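PDB 2X12: fimbriae-associated protein FAP1 from Streptococcus parasanguinis, which probably mediates adhesion to surfaces and biofilm formation as a cell-wall-anchored, serine-rich fimbrial protein whose adhesion is modulated by pH. Local coordinates for residues 215-220 against 254-259; 244-249 against 298-303; 234-239 against 266-271. All coordinates share one frame; numbering follows the deposited sequence.

Contact 1 of 3, residues 215-220 against 254-259; sequences TGIYID and IEYVSK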
ATOM      1  N   THR A 215      -7.364  -3.595   9.680  1.00 27.64           N
ATOM      2  CA  THR A 215      -6.325  -3.222   8.749  1.00 27.10           C
ATOM      3  C   THR A 215      -6.947  -2.814   7.426  1.00 26.68           C
ATOM      4  O   THR A 215      -8.045  -3.270   7.080  1.00 28.06           O
ATOM      5  CB  THR A 215      -5.357  -4.377   8.619  1.00 28.94           C
ATOM      6  OG1 THR A 215      -4.813  -4.653   9.943  1.00 32.66           O
ATOM      7  CG2 THR A 215      -4.269  -4.071   7.603  1.00 25.51           C
ATOM      8  N   GLY A 216      -6.290  -1.927   6.701  1.00 25.22           N
ATOM      9  CA  GLY A 216      -6.825  -1.502   5.440  1.00 25.26           C
ATOM     10  C   GLY A 216      -5.726  -1.199   4.461  1.00 25.39           C
ATOM     11  O   GLY A 216      -4.607  -0.868   4.887  1.00 25.82           O
ATOM     12  N   ILE A 217      -6.056  -1.263   3.158  1.00 25.31           N
ATOM     13  CA  ILE A 217      -5.118  -0.954   2.076  1.00 24.68           C
ATOM     14  C   ILE A 217      -5.804   0.013   1.164  1.00 24.72           C
ATOM     15  O   ILE A 217      -6.885  -0.249   0.697  1.00 25.46           O
ATOM     16  CB  ILE A 217      -4.767  -2.225   1.335  1.00 25.82           C
ATOM     17  CG1 ILE A 217      -3.681  -1.993   0.283  1.00 25.90           C
ATOM     18  CG2 ILE A 217      -6.003  -2.828   0.744  1.00 25.06           C
ATOM     19  CD1 ILE A 217      -2.380  -1.509   0.854  1.00 25.39           C
ATOM     20  N   TYR A 218      -5.221   1.177   0.973  1.00 24.67           N
ATOM     21  CA  TYR A 218      -5.782   2.131   0.022  1.00 24.93           C
ATOM     22  C   TYR A 218      -5.041   1.859  -1.255  1.00 25.81           C
ATOM     23  O   TYR A 218      -3.833   1.774  -1.229  1.00 25.75           O
ATOM     24  CB  TYR A 218      -5.496   3.543   0.459  1.00 24.25           C
ATOM     25  CG  TYR A 218      -5.685   4.574  -0.617  1.00 26.06           C
ATOM     26  CD1 TYR A 218      -6.893   5.201  -0.823  1.00 28.42           C
ATOM     27  CD2 TYR A 218      -4.642   4.953  -1.418  1.00 28.01           C
ATOM     28  CE1 TYR A 218      -7.048   6.184  -1.825  1.00 28.77           C
ATOM     29  CE2 TYR A 218      -4.784   5.912  -2.392  1.00 28.41           C
ATOM     30  CZ  TYR A 218      -5.982   6.524  -2.604  1.00 28.68           C
ATOM     31  OH  TYR A 218      -6.058   7.473  -3.614  1.00 29.46           O
ATOM     32  N   ILE A 219      -5.753   1.748  -2.362  1.00 26.44           N
ATOM     33  CA  ILE A 219      -5.144   1.462  -3.631  1.00 27.52           C
ATOM     34  C   ILE A 219      -5.746   2.325  -4.713  1.00 29.45           C
ATOM     35  O   ILE A 219      -6.980   2.385  -4.850  1.00 30.59           O
ATOM     36  CB  ILE A 219      -5.460   0.054  -4.086  1.00 28.35           C
ATOM     37  CG1 ILE A 219      -5.147  -0.970  -3.005  1.00 27.39           C
ATOM     38  CG2 ILE A 219      -4.733  -0.261  -5.407  1.00 27.60           C
ATOM     39  CD1 ILE A 219      -5.264  -2.442  -3.533  1.00 29.03           C
ATOM     40  N   ASP A 220      -4.898   2.933  -5.532  1.00 30.64           N
ATOM     41  CA  ASP A 220      -5.369   3.841  -6.587  1.00 32.21           C
ATOM     42  C   ASP A 220      -4.727   3.397  -7.899  1.00 33.62           C
ATOM     43  O   ASP A 220      -3.494   3.373  -8.028  1.00 34.04           O
ATOM     44  CB  ASP A 220      -4.968   5.271  -6.214  1.00 32.31           C
ATOM     45  CG  ASP A 220      -5.313   6.314  -7.276  1.00 35.79           C
ATOM     46  OD1 ASP A 220      -5.822   6.015  -8.366  1.00 40.20           O
ATOM     47  OD2 ASP A 220      -5.053   7.496  -7.014  1.00 39.28           O
ATOM     48  N   ILE A 254      -9.491   3.736  -3.581  1.00 29.72           N
ATOM     49  CA  ILE A 254     -10.404   3.134  -2.569  1.00 29.26           C
ATOM     50  C   ILE A 254      -9.714   2.403  -1.412  1.00 27.80           C
ATOM     51  O   ILE A 254      -8.680   1.738  -1.579  1.00 26.44           O
ATOM     52  CB  ILE A 254     -11.301   2.080  -3.238  1.00 31.24           C
ATOM     53  CG1 ILE A 254     -11.920   2.645  -4.527  1.00 33.54           C
ATOM     54  CG2 ILE A 254     -12.354   1.590  -2.287  1.00 30.13           C
ATOM     55  CD1 ILE A 254     -13.147   1.878  -5.057  1.00 36.01           C
ATOM     56  N   GLU A 255     -10.278   2.529  -0.215  1.00 27.78           N
ATOM     57  CA  GLU A 255      -9.693   1.812   0.926  1.00 27.26           C
ATOM     58  C   GLU A 255     -10.453   0.491   0.984  1.00 27.59           C
ATOM     59  O   GLU A 255     -11.666   0.469   1.030  1.00 28.07           O
ATOM     60  CB  GLU A 255      -9.737   2.592   2.279  1.00 26.27           C
ATOM     61  CG  GLU A 255      -8.700   2.054   3.367  1.00 27.08           C
ATOM     62  CD  GLU A 255      -7.385   2.842   3.399  1.00 30.60           C
ATOM     63  OE1 GLU A 255      -7.547   4.071   3.150  1.00 32.69           O
ATOM     64  OE2 GLU A 255      -6.223   2.302   3.654  1.00 31.44           O
ATOM     65  N   TYR A 256      -9.715  -0.603   0.932  1.00 27.28           N
ATOM     66  CA  TYR A 256     -10.271  -1.910   1.159  1.00 28.31           C
ATOM     67  C   TYR A 256      -9.948  -2.259   2.604  1.00 27.96           C
ATOM     68  O   TYR A 256      -8.781  -2.288   2.998  1.00 27.17           O
ATOM     69  CB  TYR A 256      -9.634  -2.866   0.175  1.00 29.10           C
ATOM     70  CG  TYR A 256      -9.891  -2.427  -1.235  1.00 29.61           C
ATOM     71  CD1 TYR A 256     -11.011  -2.861  -1.922  1.00 30.81           C
ATOM     72  CD2 TYR A 256      -9.088  -1.508  -1.843  1.00 30.98           C
ATOM     73  CE1 TYR A 256     -11.303  -2.431  -3.174  1.00 31.49           C
ATOM     74  CE2 TYR A 256      -9.377  -1.060  -3.133  1.00 32.81           C
ATOM     75  CZ  TYR A 256     -10.503  -1.550  -3.779  1.00 32.63           C
ATOM     76  OH  TYR A 256     -10.838  -1.182  -5.048  1.00 35.09           O
ATOM     77  N   VAL A 257     -10.976  -2.421   3.419  1.00 28.61           N
ATOM     78  CA  VAL A 257     -10.762  -2.586   4.851  1.00 28.62           C
ATOM     79  C   VAL A 257     -11.155  -3.990   5.242  1.00 30.26           C
ATOM     80  O   VAL A 257     -12.035  -4.569   4.623  1.00 32.02           O
ATOM     81  CB  VAL A 257     -11.586  -1.613   5.643  1.00 28.35           C
ATOM     82  CG1 VAL A 257     -11.504  -1.956   7.088  1.00 28.80           C
ATOM     83  CG2 VAL A 257     -11.074  -0.239   5.407  1.00 26.94           C
ATOM     84  N   SER A 258     -10.506  -4.557   6.248  1.00 30.09           N
ATOM     85  CA  SER A 258     -10.816  -5.936   6.603  1.00 32.42           C
ATOM     86  C   SER A 258     -12.233  -6.066   7.178  1.00 34.48           C
ATOM     87  O   SER A 258     -12.770  -5.136   7.839  1.00 33.66           O
ATOM     88  CB  SER A 258      -9.821  -6.480   7.611  1.00 32.67           C
ATOM     89  OG  SER A 258      -9.740  -5.637   8.713  1.00 30.10           O
ATOM     90  N   LYS A 259     -12.840  -7.212   6.899  1.00 36.93           N
ATOM     91  CA  LYS A 259     -14.161  -7.493   7.399  1.00 39.47           C
ATOM     92  C   LYS A 259     -14.058  -7.858   8.859  1.00 40.11           C
ATOM     93  O   LYS A 259     -14.939  -7.514   9.660  1.00 41.34           O
ATOM     94  CB  LYS A 259     -14.821  -8.629   6.616  1.00 42.82           C
ATOM     95  CG  LYS A 259     -15.501  -8.141   5.329  1.00 45.76           C
ATOM     96  CD  LYS A 259     -16.686  -9.016   4.789  1.00 51.38           C
ATOM     97  CE  LYS A 259     -16.894  -8.722   3.246  1.00 52.15           C
ATOM     98  NZ  LYS A 259     -18.049  -9.435   2.608  1.00 55.22           N
TER

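Contact 2 of 3, residues 244-249 against 298-303; sequences TNFYGN and DPHFYE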
ATOM      1  N   THR A 244     -15.135   4.240   0.130  1.00 32.53           N
ATOM      2  CA  THR A 244     -14.911   5.205  -0.941  1.00 33.72           C
ATOM      3  C   THR A 244     -14.779   6.586  -0.357  1.00 34.42           C
ATOM      4  O   THR A 244     -15.287   6.878   0.710  1.00 34.47           O
ATOM      5  CB  THR A 244     -16.062   5.257  -1.971  1.00 36.35           C
ATOM      6  OG1 THR A 244     -17.202   5.930  -1.431  1.00 35.81           O
ATOM      7  CG2 THR A 244     -16.451   3.879  -2.409  1.00 36.43           C
ATOM      8  N   ASN A 245     -14.100   7.440  -1.099  1.00 35.88           N
ATOM      9  CA  ASN A 245     -13.668   8.748  -0.595  1.00 36.07           C
ATOM     10  C   ASN A 245     -14.822   9.617  -0.099  1.00 37.36           C
ATOM     11  O   ASN A 245     -15.707  10.019  -0.883  1.00 39.01           O
ATOM     12  CB  ASN A 245     -12.919   9.489  -1.720  1.00 37.43           C
ATOM     13  CG  ASN A 245     -12.242  10.740  -1.246  1.00 38.09           C
ATOM     14  OD1 ASN A 245     -12.570  11.290  -0.191  1.00 41.25           O
ATOM     15  ND2 ASN A 245     -11.302  11.210  -2.028  1.00 39.38           N
ATOM     16  N   PHE A 246     -14.774   9.931   1.191  1.00 35.83           N
ATOM     17  CA  PHE A 246     -15.807  10.753   1.817  1.00 37.81           C
ATOM     18  C   PHE A 246     -15.270  12.081   2.346  1.00 37.38           C
ATOM     19  O   PHE A 246     -15.947  12.780   3.084  1.00 38.21           O
ATOM     20  CB  PHE A 246     -16.522   9.967   2.927  1.00 37.75           C
ATOM     21  CG  PHE A 246     -15.638   9.609   4.086  1.00 35.98           C
ATOM     22  CD1 PHE A 246     -14.912   8.429   4.082  1.00 35.56           C
ATOM     23  CD2 PHE A 246     -15.538  10.431   5.169  1.00 37.89           C
ATOM     24  CE1 PHE A 246     -14.071   8.077   5.134  1.00 34.64           C
ATOM     25  CE2 PHE A 246     -14.702  10.079   6.238  1.00 38.51           C
ATOM     26  CZ  PHE A 246     -13.950   8.893   6.204  1.00 35.38           C
ATOM     27  N   TYR A 247     -14.071  12.442   1.924  1.00 36.19           N
ATOM     28  CA  TYR A 247     -13.532  13.759   2.219  1.00 36.77           C
ATOM     29  C   TYR A 247     -13.669  14.760   1.075  1.00 38.98           C
ATOM     30  O   TYR A 247     -13.373  15.931   1.255  1.00 39.08           O
ATOM     31  CB  TYR A 247     -12.055  13.639   2.559  1.00 35.32           C
ATOM     32  CG  TYR A 247     -11.736  12.859   3.815  1.00 34.29           C
ATOM     33  CD1 TYR A 247     -11.972  13.380   5.064  1.00 36.21           C
ATOM     34  CD2 TYR A 247     -11.159  11.607   3.742  1.00 34.94           C
ATOM     35  CE1 TYR A 247     -11.659  12.654   6.217  1.00 37.22           C
ATOM     36  CE2 TYR A 247     -10.856  10.875   4.887  1.00 34.29           C
ATOM     37  CZ  TYR A 247     -11.100  11.403   6.105  1.00 35.23           C
ATOM     38  OH  TYR A 247     -10.786  10.665   7.195  1.00 35.68           O
ATOM     39  N   GLY A 248     -14.083  14.283  -0.108  1.00 40.32           N
ATOM     40  CA  GLY A 248     -14.228  15.144  -1.302  1.00 42.97           C
ATOM     41  C   GLY A 248     -12.941  15.892  -1.668  1.00 42.61           C
ATOM     42  O   GLY A 248     -12.980  17.026  -2.075  1.00 44.45           O
ATOM     43  N   ASN A 249     -11.799  15.228  -1.503  1.00 39.72           N
ATOM     44  CA  ASN A 249     -10.501  15.811  -1.774  1.00 39.12           C
ATOM     45  C   ASN A 249     -10.038  15.407  -3.149  1.00 39.40           C
ATOM     46  O   ASN A 249      -8.861  15.492  -3.449  1.00 39.10           O
ATOM     47  CB  ASN A 249      -9.487  15.339  -0.711  1.00 36.18           C
ATOM     48  CG  ASN A 249      -8.977  13.895  -0.953  1.00 34.30           C
ATOM     49  OD1 ASN A 249      -9.315  13.287  -1.966  1.00 36.99           O
ATOM     50  ND2 ASN A 249      -8.142  13.367  -0.047  1.00 28.76           N
ATOM     51  N   ASP A 298     -12.256   1.716  14.634  1.00 35.34           N
ATOM     52  CA  ASP A 298     -13.248   2.097  13.643  1.00 36.34           C
ATOM     53  C   ASP A 298     -12.915   1.509  12.278  1.00 34.59           C
ATOM     54  O   ASP A 298     -11.817   1.728  11.763  1.00 32.37           O
ATOM     55  CB  ASP A 298     -13.250   3.636  13.538  1.00 36.79           C
ATOM     56  CG  ASP A 298     -14.491   4.203  12.787  1.00 40.97           C
ATOM     57  OD1 ASP A 298     -15.270   3.445  12.154  1.00 44.99           O
ATOM     58  OD2 ASP A 298     -14.699   5.436  12.843  1.00 45.10           O
ATOM     59  N   PRO A 299     -13.872   0.809  11.648  1.00 35.96           N
ATOM     60  CA  PRO A 299     -13.679   0.214  10.298  1.00 35.36           C
ATOM     61  C   PRO A 299     -13.950   1.130   9.112  1.00 34.85           C
ATOM     62  O   PRO A 299     -13.839   0.677   7.959  1.00 35.28           O
ATOM     63  CB  PRO A 299     -14.717  -0.895  10.270  1.00 37.84           C
ATOM     64  CG  PRO A 299     -15.823  -0.368  11.094  1.00 39.84           C
ATOM     65  CD  PRO A 299     -15.181   0.430  12.208  1.00 38.53           C
ATOM     66  N   HIS A 300     -14.323   2.379   9.378  1.00 34.73           N
ATOM     67  CA  HIS A 300     -14.652   3.298   8.326  1.00 35.41           C
ATOM     68  C   HIS A 300     -13.577   4.349   8.210  1.00 33.51           C
ATOM     69  O   HIS A 300     -13.614   5.382   8.867  1.00 33.64           O
ATOM     70  CB  HIS A 300     -15.981   3.950   8.603  1.00 38.05           C
ATOM     71  CG  HIS A 300     -16.558   4.655   7.420  1.00 41.17           C
ATOM     72  ND1 HIS A 300     -17.006   3.988   6.296  1.00 43.15           N
ATOM     73  CD2 HIS A 300     -16.767   5.974   7.192  1.00 43.23           C
ATOM     74  CE1 HIS A 300     -17.483   4.875   5.436  1.00 46.19           C
ATOM     75  NE2 HIS A 300     -17.337   6.084   5.946  1.00 45.92           N
ATOM     76  N   PHE A 301     -12.615   4.099   7.341  1.00 32.05           N
ATOM     77  CA  PHE A 301     -11.539   5.060   7.172  1.00 30.83           C
ATOM     78  C   PHE A 301     -11.004   5.138   5.757  1.00 29.77           C
ATOM     79  O   PHE A 301     -11.108   4.180   5.024  1.00 29.85           O
ATOM     80  CB  PHE A 301     -10.414   4.747   8.145  1.00 29.74           C
ATOM     81  CG  PHE A 301      -9.835   3.391   7.992  1.00 28.37           C
ATOM     82  CD1 PHE A 301     -10.410   2.314   8.625  1.00 30.32           C
ATOM     83  CD2 PHE A 301      -8.715   3.203   7.263  1.00 27.08           C
ATOM     84  CE1 PHE A 301      -9.880   1.061   8.511  1.00 30.04           C
ATOM     85  CE2 PHE A 301      -8.172   1.955   7.144  1.00 28.94           C
ATOM     86  CZ  PHE A 301      -8.748   0.878   7.785  1.00 29.56           C
ATOM     87  N   TYR A 302     -10.437   6.290   5.400  1.00 29.20           N
ATOM     88  CA  TYR A 302      -9.915   6.481   4.056  1.00 29.14           C
ATOM     89  C   TYR A 302      -8.616   7.202   4.228  1.00 28.48           C
ATOM     90  O   TYR A 302      -8.613   8.385   4.480  1.00 30.30           O
ATOM     91  CB  TYR A 302     -10.900   7.281   3.224  1.00 30.55           C
ATOM     92  CG  TYR A 302     -10.647   7.384   1.732  1.00 31.35           C
ATOM     93  CD1 TYR A 302     -11.117   6.444   0.855  1.00 31.83           C
ATOM     94  CD2 TYR A 302     -10.027   8.471   1.194  1.00 33.11           C
ATOM     95  CE1 TYR A 302     -10.906   6.553  -0.495  1.00 32.62           C
ATOM     96  CE2 TYR A 302      -9.834   8.595  -0.179  1.00 33.68           C
ATOM     97  CZ  TYR A 302     -10.272   7.637  -1.004  1.00 33.33           C
ATOM     98  OH  TYR A 302     -10.096   7.807  -2.359  1.00 34.73           O
ATOM     99  N   GLU A 303      -7.522   6.458   4.180  1.00 27.49           N
ATOM    100  CA  GLU A 303      -6.183   7.003   4.322  1.00 27.20           C
ATOM    101  C   GLU A 303      -5.514   6.784   2.988  1.00 27.05           C
ATOM    102  O   GLU A 303      -4.891   5.744   2.732  1.00 25.33           O
ATOM    103  CB  GLU A 303      -5.465   6.291   5.452  1.00 26.50           C
ATOM    104  CG  GLU A 303      -6.182   6.432   6.794  1.00 28.20           C
ATOM    105  CD  GLU A 303      -6.290   7.898   7.289  1.00 32.20           C
ATOM    106  OE1 GLU A 303      -5.525   8.758   6.741  1.00 34.87           O
ATOM    107  OE2 GLU A 303      -7.152   8.167   8.193  1.00 32.73           O
TER

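Contact 3 of 3, residues 234-239 against 266-271; sequences LIDGAA and TKHTIT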
ATOM      1  N   LEU A 234      -7.709  -9.093  -0.611  1.00 33.13           N
ATOM      2  CA  LEU A 234      -7.825  -9.869   0.616  1.00 34.55           C
ATOM      3  C   LEU A 234      -6.866  -9.369   1.654  1.00 33.93           C
ATOM      4  O   LEU A 234      -5.869  -8.803   1.328  1.00 33.95           O
ATOM      5  CB  LEU A 234      -7.536 -11.345   0.338  1.00 37.10           C
ATOM      6  CG  LEU A 234      -8.404 -12.094  -0.699  1.00 38.27           C
ATOM      7  CD1 LEU A 234      -7.981 -13.546  -0.657  1.00 38.79           C
ATOM      8  CD2 LEU A 234      -9.941 -11.923  -0.523  1.00 35.47           C
ATOM      9  N   ILE A 235      -7.163  -9.581   2.917  1.00 35.17           N
ATOM     10  CA  ILE A 235      -6.181  -9.385   3.982  1.00 35.15           C
ATOM     11  C   ILE A 235      -6.162 -10.604   4.863  1.00 37.68           C
ATOM     12  O   ILE A 235      -7.231 -11.060   5.297  1.00 38.69           O
ATOM     13  CB  ILE A 235      -6.582  -8.206   4.862  1.00 33.91           C
ATOM     14  CG1 ILE A 235      -6.655  -6.935   4.013  1.00 32.26           C
ATOM     15  CG2 ILE A 235      -5.598  -8.039   6.012  1.00 32.85           C
ATOM     16  CD1 ILE A 235      -6.782  -5.691   4.821  1.00 31.12           C
ATOM     17  N   ASP A 236      -4.960 -11.107   5.145  1.00 39.11           N
ATOM     18  CA  ASP A 236      -4.804 -12.397   5.849  1.00 43.13           C
ATOM     19  C   ASP A 236      -5.689 -13.483   5.233  1.00 45.39           C
ATOM     20  O   ASP A 236      -6.248 -14.303   5.948  1.00 47.93           O
ATOM     21  CB  ASP A 236      -5.110 -12.234   7.347  1.00 43.57           C
ATOM     22  CG  ASP A 236      -4.289 -11.100   7.976  1.00 43.93           C
ATOM     23  OD1 ASP A 236      -3.073 -11.059   7.678  1.00 48.53           O
ATOM     24  OD2 ASP A 236      -4.839 -10.253   8.733  1.00 40.95           O
ATOM     25  N   GLY A 237      -5.847 -13.443   3.910  1.00 44.73           N
ATOM     26  CA  GLY A 237      -6.696 -14.395   3.201  1.00 47.02           C
ATOM     27  C   GLY A 237      -8.188 -14.216   3.361  1.00 47.17           C
ATOM     28  O   GLY A 237      -8.951 -15.042   2.823  1.00 49.26           O
ATOM     29  N   ALA A 238      -8.611 -13.188   4.108  1.00 44.84           N
ATOM     30  CA  ALA A 238     -10.025 -12.974   4.375  1.00 45.28           C
ATOM     31  C   ALA A 238     -10.496 -11.822   3.496  1.00 43.53           C
ATOM     32  O   ALA A 238      -9.681 -11.072   2.969  1.00 41.77           O
ATOM     33  CB  ALA A 238     -10.244 -12.699   5.823  1.00 44.39           C
ATOM     34  N   ALA A 239     -11.810 -11.680   3.320  1.00 44.85           N
ATOM     35  CA  ALA A 239     -12.364 -10.602   2.473  1.00 43.22           C
ATOM     36  C   ALA A 239     -12.290  -9.188   3.129  1.00 39.91           C
ATOM     37  O   ALA A 239     -11.848  -9.050   4.284  1.00 38.76           O
ATOM     38  CB  ALA A 239     -13.801 -10.954   1.996  1.00 45.28           C
ATOM     39  N   THR A 266      -0.939  -6.862  14.908  1.00 37.35           N
ATOM     40  CA  THR A 266      -0.110  -7.935  14.323  1.00 39.52           C
ATOM     41  C   THR A 266       0.290  -7.603  12.896  1.00 38.24           C
ATOM     42  O   THR A 266      -0.332  -6.731  12.262  1.00 35.03           O
ATOM     43  CB  THR A 266      -0.866  -9.283  14.214  1.00 41.76           C
ATOM     44  OG1 THR A 266      -1.883  -9.176  13.207  1.00 40.14           O
ATOM     45  CG2 THR A 266      -1.482  -9.710  15.533  1.00 42.97           C
ATOM     46  N   LYS A 267       1.295  -8.344  12.410  1.00 40.49           N
ATOM     47  CA  LYS A 267       1.666  -8.401  10.995  1.00 40.61           C
ATOM     48  C   LYS A 267       0.466  -8.740  10.192  1.00 39.07           C
ATOM     49  O   LYS A 267      -0.378  -9.441  10.673  1.00 40.08           O
ATOM     50  CB  LYS A 267       2.674  -9.515  10.743  1.00 44.49           C
ATOM     51  CG  LYS A 267       4.043  -9.246  11.349  1.00 50.30           C
ATOM     52  CD  LYS A 267       5.054 -10.357  11.014  1.00 59.29           C
ATOM     53  CE  LYS A 267       6.502  -9.920  11.394  1.00 62.78           C
ATOM     54  NZ  LYS A 267       7.460 -11.081  11.428  1.00 66.39           N
ATOM     55  N   HIS A 268       0.409  -8.287   8.952  1.00 37.36           N
ATOM     56  CA  HIS A 268      -0.675  -8.655   8.064  1.00 37.19           C
ATOM     57  C   HIS A 268      -0.167  -8.861   6.678  1.00 37.05           C
ATOM     58  O   HIS A 268       0.877  -8.359   6.356  1.00 37.78           O
ATOM     59  CB  HIS A 268      -1.692  -7.562   8.051  1.00 34.94           C
ATOM     60  CG  HIS A 268      -2.426  -7.428   9.335  1.00 37.51           C
ATOM     61  ND1 HIS A 268      -3.402  -8.321   9.720  1.00 40.34           N
ATOM     62  CD2 HIS A 268      -2.331  -6.513  10.330  1.00 40.12           C
ATOM     63  CE1 HIS A 268      -3.887  -7.953  10.896  1.00 42.09           C
ATOM     64  NE2 HIS A 268      -3.254  -6.860  11.291  1.00 42.29           N
ATOM     65  N   THR A 269      -0.915  -9.596   5.868  1.00 37.33           N
ATOM     66  CA  THR A 269      -0.523  -9.909   4.503  1.00 37.43           C
ATOM     67  C   THR A 269      -1.653  -9.545   3.609  1.00 35.94           C
ATOM     68  O   THR A 269      -2.673 -10.215   3.602  1.00 37.45           O
ATOM     69  CB  THR A 269      -0.256 -11.397   4.369  1.00 40.50           C
ATOM     70  OG1 THR A 269       0.763 -11.755   5.304  1.00 43.67           O
ATOM     71  CG2 THR A 269       0.177 -11.781   2.944  1.00 40.18           C
ATOM     72  N   ILE A 270      -1.470  -8.470   2.865  1.00 34.03           N
ATOM     73  CA  ILE A 270      -2.501  -7.924   1.991  1.00 32.74           C
ATOM     74  C   ILE A 270      -2.190  -8.362   0.586  1.00 33.75           C
ATOM     75  O   ILE A 270      -1.047  -8.280   0.171  1.00 34.72           O
ATOM     76  CB  ILE A 270      -2.448  -6.395   2.006  1.00 30.95           C
ATOM     77  CG1 ILE A 270      -2.369  -5.868   3.454  1.00 30.42           C
ATOM     78  CG2 ILE A 270      -3.646  -5.774   1.257  1.00 28.94           C
ATOM     79  CD1 ILE A 270      -1.820  -4.429   3.573  1.00 28.63           C
ATOM     80  N   THR A 271      -3.194  -8.833  -0.137  1.00 34.43           N
ATOM     81  CA  THR A 271      -3.031  -9.267  -1.522  1.00 35.49           C
ATOM     82  C   THR A 271      -4.236  -8.859  -2.374  1.00 35.56           C
ATOM     83  O   THR A 271      -5.386  -8.779  -1.892  1.00 35.51           O
ATOM     84  CB  THR A 271      -2.948 -10.762  -1.648  1.00 37.57           C
ATOM     85  OG1 THR A 271      -4.174 -11.310  -1.187  1.00 38.16           O
ATOM     86  CG2 THR A 271      -1.847 -11.283  -0.841  1.00 38.24           C
TER

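Contact 1 of 3, residues 215-220 against 254-259
The Tyr256 ring meets the strand 215-220 at its edge, where Ile217 O lies near the ring plane, 3.6 Å from Tyr256 CD2. One face of the same ring is covered near its rim by Ile254 CG2 from its own strand. Ile219 lies obliquely to the ring and crosses the tyrosine at about a right angle, with CG1 4.1 Å from Tyr256 CD2. Ile217 adds its CG2 branch, which packs at 3.7 Å on Tyr256 CB. These residues share one side of the sheet. There Ile217 packs on Val233 and Ile270, and Ile219 on Phe272, all of the opposing sheet.

Tyr218 and Glu255 lie on the other side. The Tyr218 ring is approached obliquely by Ile254 N and Glu255 OE1, and Tyr302 meets it edge-to-face. The Glu255 chain bends at chi2 (96°), and this brings the carboxylate back over the neighbouring strand, with Glu255 OE1 3.4 Å from Tyr218 CB. The carboxylate is buried, and Glu303 N supplies a hydrogen bond to OE1.

Backbone bonds hold the two strands in register. Ile217 and Tyr256 form a hydrogen-bonded pair, with Tyr256 N 2.9 Å from Ile217 O. Ile219 and Ile254 form the next one. At the far end Ser258 OG accepts a long bond of 3.3 Å from Thr215 N, and it is also bonded to Gly260 O. The N-to-C directions of the two strand segments are 159° apart. This is regular antiparallel pairing inside one sheet of a beta sandwich, with apolar side chains turned to the core.

Contact 2 of 3, residues 244-249 against 298-303
Asn245 lies across the Tyr302 ring, and the two side chains cross at about a right angle. Asn245 CA sits 3.6 Å from the centroid of the Tyr302 ring and close to the ring normal, a CH-pi contact over the face. Asn245 CB comes down nearer the phenol end, toward Tyr302 CZ. The amide plane is stacked on the ring, tilted by 27°. With CG of Asn245 anti to the backbone N (chi1 -171°), the amide extends along the ring toward Tyr302 CE2.

The amide is held by its own loop. Asn245 OD1 accepts Tyr247 N at 2.8 Å, which makes an Asx turn. Asn245 ND2 gives a bond to Asn249 OD1, which lies almost in the amide plane but is itself met from above its carbonyl plane. A second bond goes from Asn245 ND2 to Ser251 O. The rotation of the amide is therefore set from both ends.

Phe246 and Tyr247 meet the base of the tyrosine, at CB, and run past it in the opposite direction. Phe246 CE1 is 3.8 Å and Tyr247 CE2 4.0 Å from Tyr302 CB. Tyr302 O lies at the edge of the Tyr247 ring, near its plane. The Phe246 ring has Tyr247 CE2 over one face and His300 NE2 over the opposite one. With His300 it forms an offset stack, centroids 4.9 Å apart and planes at 25°.

The polar ends have partners nearby: Tyr302 OH bonds to Gly253 O, and Tyr247 OH to Asp325 OD1. The contact joins the loop between strands 240-243 and 254-263 to the loop between 287-295 and 307-311. Tyr302 reaches Tyr218 of strand 212-220, so the 298-303 loop lies against this sheet, with 244-249 packed on Tyr302.

Contact 3 of 3, residues 234-239 against 266-271
Asp236 reaches across to the edge of the His268 ring with its carboxylate. Asp236 OD2 accepts a hydrogen bond from His268 ND1 (2.6 Å) on its syn lone pair, and lies nearly in the ring plane. The carboxylate and ring planes are 34° apart. Asp236 OD1 accepts Thr269 N (3.2 Å) on the syn side, tilted out of the carboxylate plane. With CG of Asp236 beside its own backbone N (chi1 -53°), both oxygens face the strand 268-271. Asp236 N gives a bond to Thr269 O (2.9 Å).

Behind the aspartate the strands pair in antiparallel fashion. Leu234 and Thr271 exchange two backbone bonds, the shorter from Leu234 N to Thr271 O (2.7 Å). Their side chains share one side of the sheet, with Leu234 CB 3.7 Å from Thr271 OG1. Ile235 and Ile270 form the next pair and turn to the other side, with Ile235 CG1 4.2 Å from Ile270 CG2. Ile235 to Ala238 form a type I' turn, with Asp236 as its second residue.

Three bonds thus tie Asp236 to two residues of the neighbouring strand. The bond to ND1 probably restrains the rotation of the buried His268 ring. The carboxylate would be expected to favour a protonated imidazole and raise its pKa.

Contact 1 and contact 3 lie in the two facing sheets of the sandwich, with centres about 10 Å apart. They touch in the core, where Ile217 packs on Ile270 and Thr215 lies beside His268 and Ile235. Contact 2 is formed by loops outside the sheet of contact 1, its centre about 10 Å away, and the two touch where Glu255 meets Glu303. Contacts 2 and 3 do not touch, and their centres are about 20 Å apart. Along the chain the segments come in the order 215-220, 234-239, 244-249, 254-259, 266-271 and 298-303, so all three contacts interleave. Contact 1 thus joins core contact 3 to loop contact 2 in this beta-rich domain of a probable adhesin.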